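Local coordinates for protein Maltose/maltodextrin transport permease homologue (Bdellovibrio bacteriovorus HD100, PDB 6FFL) that binds maltotriose, and probably maltose and other maltodextrins, as the solute-binding domain fused to the membrane subunit of an ABC transporter, at residues A53-S66 / T269-H283. Residues are numbered along the deposited sequence; the frame is centred on the assembly and turned at random.
Sequences AMGGSGPELVYGPS and TKGYSLNANMKSEAH. With PT (platinum (II) ion), chain E; GLC (alpha-D-glucopyranose), chain B.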
loop_
_atom_site.group_PDB
_atom_site.type_symbol
_atom_site.label_atom_id
_atom_site.label_comp_id
_atom_site.label_asym_id
_atom_site.label_seq_id
_atom_site.Cartn_x
_atom_site.Cartn_y
_atom_site.Cartn_z
ATOM N N ALA A 53 2.028 22.209 5.046
ATOM C CA ALA A 53 2.296 22.939 3.810
ATOM C C ALA A 53 1.288 24.059 3.598
ATOM O O ALA A 53 1.642 25.135 3.101
ATOM C CB ALA A 53 2.299 21.970 2.623
ATOM N N MET A 54 0.026 23.843 3.982
ATOM C CA MET A 54 -0.941 24.930 3.883
ATOM C C MET A 54 -0.600 26.061 4.843
ATOM O O MET A 54 -0.845 27.235 4.534
ATOM C CB MET A 54 -2.346 24.402 4.158
ATOM C CG MET A 54 -2.918 23.604 3.014
ATOM S SD MET A 54 -4.708 23.684 3.041
ATOM C CE MET A 54 -5.070 22.417 4.238
ATOM N N GLY A 55 -0.038 25.731 6.002
ATOM C CA GLY A 55 0.463 26.701 6.952
ATOM C C GLY A 55 1.775 27.348 6.573
ATOM O O GLY A 55 2.345 28.093 7.376
ATOM N N GLY A 56 2.270 27.093 5.368
ATOM C CA GLY A 56 3.466 27.741 4.867
ATOM C C GLY A 56 4.767 27.015 5.121
ATOM O O GLY A 56 5.832 27.567 4.825
ATOM N N SER A 57 4.722 25.794 5.646
ATOM C CA SER A 57 5.946 25.102 6.030
ATOM C C SER A 57 5.972 23.684 5.481
ATOM O O SER A 57 5.615 23.449 4.320
ATOM C CB SER A 57 6.080 25.085 7.555
ATOM O OG SER A 57 7.348 24.602 7.953
ATOM N N GLY A 58 6.384 22.726 6.315
ATOM C CA GLY A 58 6.465 21.347 5.906
ATOM C C GLY A 58 7.845 20.956 5.412
ATOM O O GLY A 58 8.711 21.800 5.161
ATOM N N PRO A 59 8.066 19.656 5.245
ATOM C CA PRO A 59 9.375 19.172 4.800
ATOM C C PRO A 59 9.604 19.424 3.317
ATOM O O PRO A 59 8.668 19.516 2.524
ATOM C CB PRO A 59 9.286 17.669 5.076
ATOM C CG PRO A 59 7.840 17.366 4.788
ATOM C CD PRO A 59 7.076 18.565 5.332
ATOM N N GLU A 60 10.890 19.487 2.947
ATOM C CA GLU A 60 11.248 19.649 1.538
ATOM C C GLU A 60 10.784 18.456 0.709
ATOM O O GLU A 60 10.328 18.619 -0.429
ATOM C CB GLU A 60 12.763 19.834 1.394
ATOM C CG GLU A 60 13.282 21.233 1.785
ATOM C CD GLU A 60 13.568 21.369 3.279
ATOM O OE1 GLU A 60 13.357 20.397 4.031
ATOM O OE2 GLU A 60 14.002 22.454 3.707
ATOM N N LEU A 61 10.896 17.251 1.258
ATOM C CA LEU A 61 10.514 16.029 0.567
ATOM C C LEU A 61 9.468 15.285 1.381
ATOM O O LEU A 61 9.576 15.196 2.607
ATOM C CB LEU A 61 11.730 15.115 0.338
ATOM C CG LEU A 61 12.590 15.452 -0.884
ATOM C CD1 LEU A 61 13.953 14.796 -0.770
ATOM C CD2 LEU A 61 11.885 15.005 -2.159
ATOM N N VAL A 62 8.462 14.744 0.696
ATOM C CA VAL A 62 7.453 13.888 1.315
ATOM C C VAL A 62 7.339 12.616 0.485
ATOM O O VAL A 62 7.398 12.665 -0.747
ATOM C CB VAL A 62 6.091 14.611 1.464
ATOM C CG1 VAL A 62 5.533 15.063 0.106
ATOM C CG2 VAL A 62 5.093 13.726 2.207
ATOM N N TYR A 63 7.223 11.467 1.158
ATOM C CA TYR A 63 7.255 10.161 0.497
ATOM C C TYR A 63 6.049 9.350 0.935
ATOM O O TYR A 63 5.869 9.123 2.131
ATOM C CB TYR A 63 8.534 9.401 0.850
ATOM C CG TYR A 63 8.635 7.996 0.278
ATOM C CD1 TYR A 63 8.082 6.895 0.947
ATOM C CD2 TYR A 63 9.312 7.768 -0.919
ATOM C CE1 TYR A 63 8.188 5.602 0.422
ATOM C CE2 TYR A 63 9.440 6.487 -1.445
ATOM C CZ TYR A 63 8.880 5.411 -0.773
ATOM O OH TYR A 63 9.004 4.143 -1.307
ATOM N N GLY A 64 5.260 8.875 -0.024
ATOM C CA GLY A 64 4.129 8.020 0.299
ATOM C C GLY A 64 3.423 7.503 -0.937
ATOM O O GLY A 64 3.863 7.728 -2.074
ATOM N N PRO A 65 2.274 6.853 -0.736
ATOM C CA PRO A 65 1.606 6.160 -1.848
ATOM C C PRO A 65 1.163 7.121 -2.937
ATOM O O PRO A 65 0.880 8.294 -2.687
ATOM C CB PRO A 65 0.389 5.495 -1.189
ATOM C CG PRO A 65 0.626 5.578 0.293
ATOM C CD PRO A 65 1.548 6.724 0.543
ATOM N N SER A 66 1.073 6.595 -4.158
ATOM C CA SER A 66 0.853 7.469 -5.301
ATOM C C SER A 66 -0.498 8.173 -5.287
ATOM O O SER A 66 -0.615 9.223 -5.923
ATOM C CB SER A 66 1.021 6.691 -6.600
ATOM O OG SER A 66 0.244 5.532 -6.583
ATOM N N THR A 269 2.893 2.667 -6.673
ATOM C CA THR A 269 4.201 2.992 -6.134
ATOM C C THR A 269 4.028 3.766 -4.837
ATOM O O THR A 269 2.925 4.179 -4.466
ATOM C CB THR A 269 5.037 3.801 -7.150
ATOM O OG1 THR A 269 6.414 3.811 -6.746
ATOM C CG2 THR A 269 4.540 5.250 -7.255
ATOM N N LYS A 270 5.139 3.947 -4.144
ATOM C CA LYS A 270 5.285 4.988 -3.136
ATOM C C LYS A 270 6.485 5.821 -3.562
ATOM O O LYS A 270 7.506 5.267 -3.973
ATOM C CB LYS A 270 5.468 4.386 -1.731
ATOM C CG LYS A 270 4.269 3.522 -1.265
ATOM C CD LYS A 270 4.580 2.774 0.024
ATOM C CE LYS A 270 5.522 1.589 -0.231
ATOM N NZ LYS A 270 4.929 0.566 -1.151
ATOM N N GLY A 271 6.343 7.144 -3.543
ATOM C CA GLY A 271 7.400 7.938 -4.132
ATOM C C GLY A 271 7.499 9.321 -3.533
ATOM O O GLY A 271 6.728 9.698 -2.647
ATOM N N TYR A 272 8.468 10.078 -4.056
ATOM C CA TYR A 272 8.867 11.374 -3.523
ATOM C C TYR A 272 8.194 12.518 -4.271
ATOM O O TYR A 272 8.059 12.482 -5.499
ATOM C CB TYR A 272 10.388 11.535 -3.606
ATOM C CG TYR A 272 11.168 10.489 -2.820
ATOM C CD1 TYR A 272 11.461 10.692 -1.473
ATOM C CD2 TYR A 272 11.614 9.319 -3.425
ATOM C CE1 TYR A 272 12.176 9.761 -0.747
ATOM C CE2 TYR A 272 12.322 8.364 -2.702
ATOM C CZ TYR A 272 12.599 8.596 -1.359
ATOM O OH TYR A 272 13.299 7.664 -0.619
ATOM N N SER A 273 7.770 13.529 -3.514
ATOM C CA SER A 273 7.310 14.798 -4.061
ATOM C C SER A 273 8.093 15.921 -3.402
ATOM O O SER A 273 8.557 15.779 -2.271
ATOM C CB SER A 273 5.804 15.025 -3.823
ATOM O OG SER A 273 5.009 13.999 -4.411
ATOM N N LEU A 274 8.224 17.042 -4.120
ATOM C CA LEU A 274 8.895 18.246 -3.628
ATOM C C LEU A 274 7.873 19.280 -3.151
ATOM O O LEU A 274 6.931 19.605 -3.875
ATOM C CB LEU A 274 9.760 18.851 -4.736
ATOM C CG LEU A 274 11.032 18.120 -5.176
ATOM C CD1 LEU A 274 11.677 18.882 -6.332
ATOM C CD2 LEU A 274 12.021 18.016 -4.031
ATOM N N ASN A 275 8.074 19.798 -1.936
ATOM C CA ASN A 275 7.229 20.851 -1.383
ATOM C C ASN A 275 7.252 22.090 -2.271
ATOM O O ASN A 275 8.312 22.535 -2.728
ATOM C CB ASN A 275 7.717 21.194 0.030
ATOM C CG ASN A 275 6.669 21.899 0.876
ATOM O OD1 ASN A 275 5.797 22.597 0.365
ATOM N ND2 ASN A 275 6.758 21.715 2.195
ATOM N N ALA A 276 6.068 22.648 -2.515
ATOM C CA ALA A 276 6.007 23.957 -3.150
ATOM C C ALA A 276 6.684 25.023 -2.289
ATOM O O ALA A 276 7.223 26.002 -2.823
ATOM C CB ALA A 276 4.546 24.312 -3.421
ATOM N N ASN A 277 6.656 24.858 -0.961
ATOM C CA ASN A 277 7.327 25.764 -0.021
ATOM C C ASN A 277 8.782 25.351 0.145
ATOM O O ASN A 277 9.052 24.242 0.612
ATOM C CB ASN A 277 6.664 25.713 1.361
ATOM C CG ASN A 277 5.213 26.117 1.342
ATOM O OD1 ASN A 277 4.845 27.084 0.684
ATOM N ND2 ASN A 277 4.378 25.392 2.094
ATOM N N MET A 278 9.713 26.243 -0.183
ATOM C CA MET A 278 11.133 26.027 0.073
ATOM C C MET A 278 11.689 27.258 0.773
ATOM O O MET A 278 11.465 28.384 0.316
ATOM C CB MET A 278 11.911 25.764 -1.223
ATOM C CG MET A 278 11.515 24.497 -1.954
ATOM S SD MET A 278 12.271 23.026 -1.221
ATOM C CE MET A 278 11.342 21.746 -2.046
ATOM N N LYS A 279 12.420 27.041 1.871
ATOM C CA LYS A 279 12.911 28.157 2.674
ATOM C C LYS A 279 13.888 29.034 1.906
ATOM O O LYS A 279 13.969 30.241 2.163
ATOM C CB LYS A 279 13.588 27.647 3.946
ATOM C CG LYS A 279 12.670 26.962 4.938
ATOM C CD LYS A 279 13.477 26.470 6.132
ATOM C CE LYS A 279 12.777 25.344 6.863
ATOM N NZ LYS A 279 13.342 25.167 8.227
ATOM N N SER A 280 14.654 28.457 0.984
ATOM C CA SER A 280 15.672 29.221 0.278
ATOM C C SER A 280 16.114 28.431 -0.939
ATOM O O SER A 280 15.780 27.255 -1.097
ATOM C CB SER A 280 16.875 29.525 1.174
ATOM O OG SER A 280 17.727 28.397 1.253
ATOM N N GLU A 281 16.900 29.091 -1.791
ATOM C CA GLU A 281 17.430 28.416 -2.970
ATOM C C GLU A 281 18.328 27.250 -2.579
ATOM O O GLU A 281 18.315 26.205 -3.236
ATOM C CB GLU A 281 18.181 29.419 -3.851
ATOM C CG GLU A 281 18.683 28.851 -5.182
ATOM C CD GLU A 281 17.563 28.384 -6.113
ATOM O OE1 GLU A 281 16.399 28.814 -5.943
ATOM O OE2 GLU A 281 17.855 27.580 -7.026
ATOM N N ALA A 282 19.095 27.397 -1.496
ATOM C CA ALA A 282 19.984 26.317 -1.074
ATOM C C ALA A 282 19.196 25.107 -0.585
ATOM O O ALA A 282 19.611 23.961 -0.804
ATOM C CB ALA A 282 20.941 26.813 0.012
ATOM N N HIS A 283 18.062 25.334 0.087
ATOM C CA HIS A 283 17.226 24.210 0.503
ATOM C C HIS A 283 16.652 23.482 -0.706
ATOM O O HIS A 283 16.623 22.243 -0.743
ATOM C CB HIS A 283 16.099 24.693 1.419
ATOM C CG HIS A 283 16.555 25.075 2.793
ATOM N ND1 HIS A 283 17.152 26.287 3.072
ATOM C CD2 HIS A 283 16.495 24.407 3.971
ATOM C CE1 HIS A 283 17.447 26.346 4.358
ATOM N NE2 HIS A 283 17.056 25.219 4.927
HETATM PT PT PT E . -5.401 22.414 1.280
HETATM C C1 GLC B . 0.078 0.431 2.846
HETATM C C2 GLC B . 0.067 1.026 1.444
HETATM C C3 GLC B . -0.811 2.263 1.337
HETATM C C4 GLC B . -2.188 1.914 1.890
HETATM C C5 GLC B . -2.044 1.415 3.325
HETATM C C6 GLC B . -3.408 1.056 3.926
HETATM O O2 GLC B . 1.427 1.335 1.086
HETATM O O3 GLC B . -0.915 2.633 -0.049
HETATM O O4 GLC B . -3.004 3.075 1.899
HETATM O O5 GLC B . -1.252 0.231 3.304
HETATM O O6 GLC B . -3.298 0.938 5.361
HETATM O O HOH W 1 9.974 23.268 2.976
HETATM O O HOH W 2 12.351 24.416 2.893
HETATM O O HOH W 3 4.617 12.335 -2.158
HETATM O O HOH W 4 0.219 2.949 -5.156
HETATM O O HOH W 5 -4.296 20.671 1.795
#
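Strands 61-65 and 270-274 pair antiparallel, with Val-62 and Ser-273, and Gly-64 and Gly-271, as hydrogen-bonded pairs. Tyr-63 turns its edge to the face of Tyr-272, its CD2 over the ring centre and 3.4 Å from Tyr-272 CZ, the planes at 57°. Chi1 of 177° places the Tyr-63 ring anti to its own nitrogen, with CE1 and OH (3.6 Å) beside Lys-270 CB. OH is hydrogen-bonded to Asp-110 OD1. On the same face, in the conformer given, Leu-61 CD2 lies 3.5 Å from Leu-274 CD2, and helix 281-294 covers this side.

Beyond the strands, two asparagine amides grip the end of helix 42-54 and the following loop. Asn-275 ND2 bonds to Pro-59 O (2.9 Å), from above the carbonyl plane, and to Ser-57 O. Asn-277 ND2 also donates to Ser-57 O, and to a lone pair of Ala-53 O at 2.9 Å. Asn-275 OD1 closes an Asx turn by accepting from Asn-277 N. Ala-53 O also takes Gly-56 N in the Schellman motif ending the helix.

Glu-60 lays CG against Met-278 SD at 3.6 Å. Its carboxylate is almost parallel to the His-283 ring but displaced from its plane, OE2 3.2 Å from His-283 CD2. OE1 accepts from Gln-6 N of strand 4-9, and a water links OE2 to Lys-279 N.

Pro-65 and Lys-270 bring this pair to the maltotriose pocket, in the mixed sheet of a periplasmic-binding-protein fold.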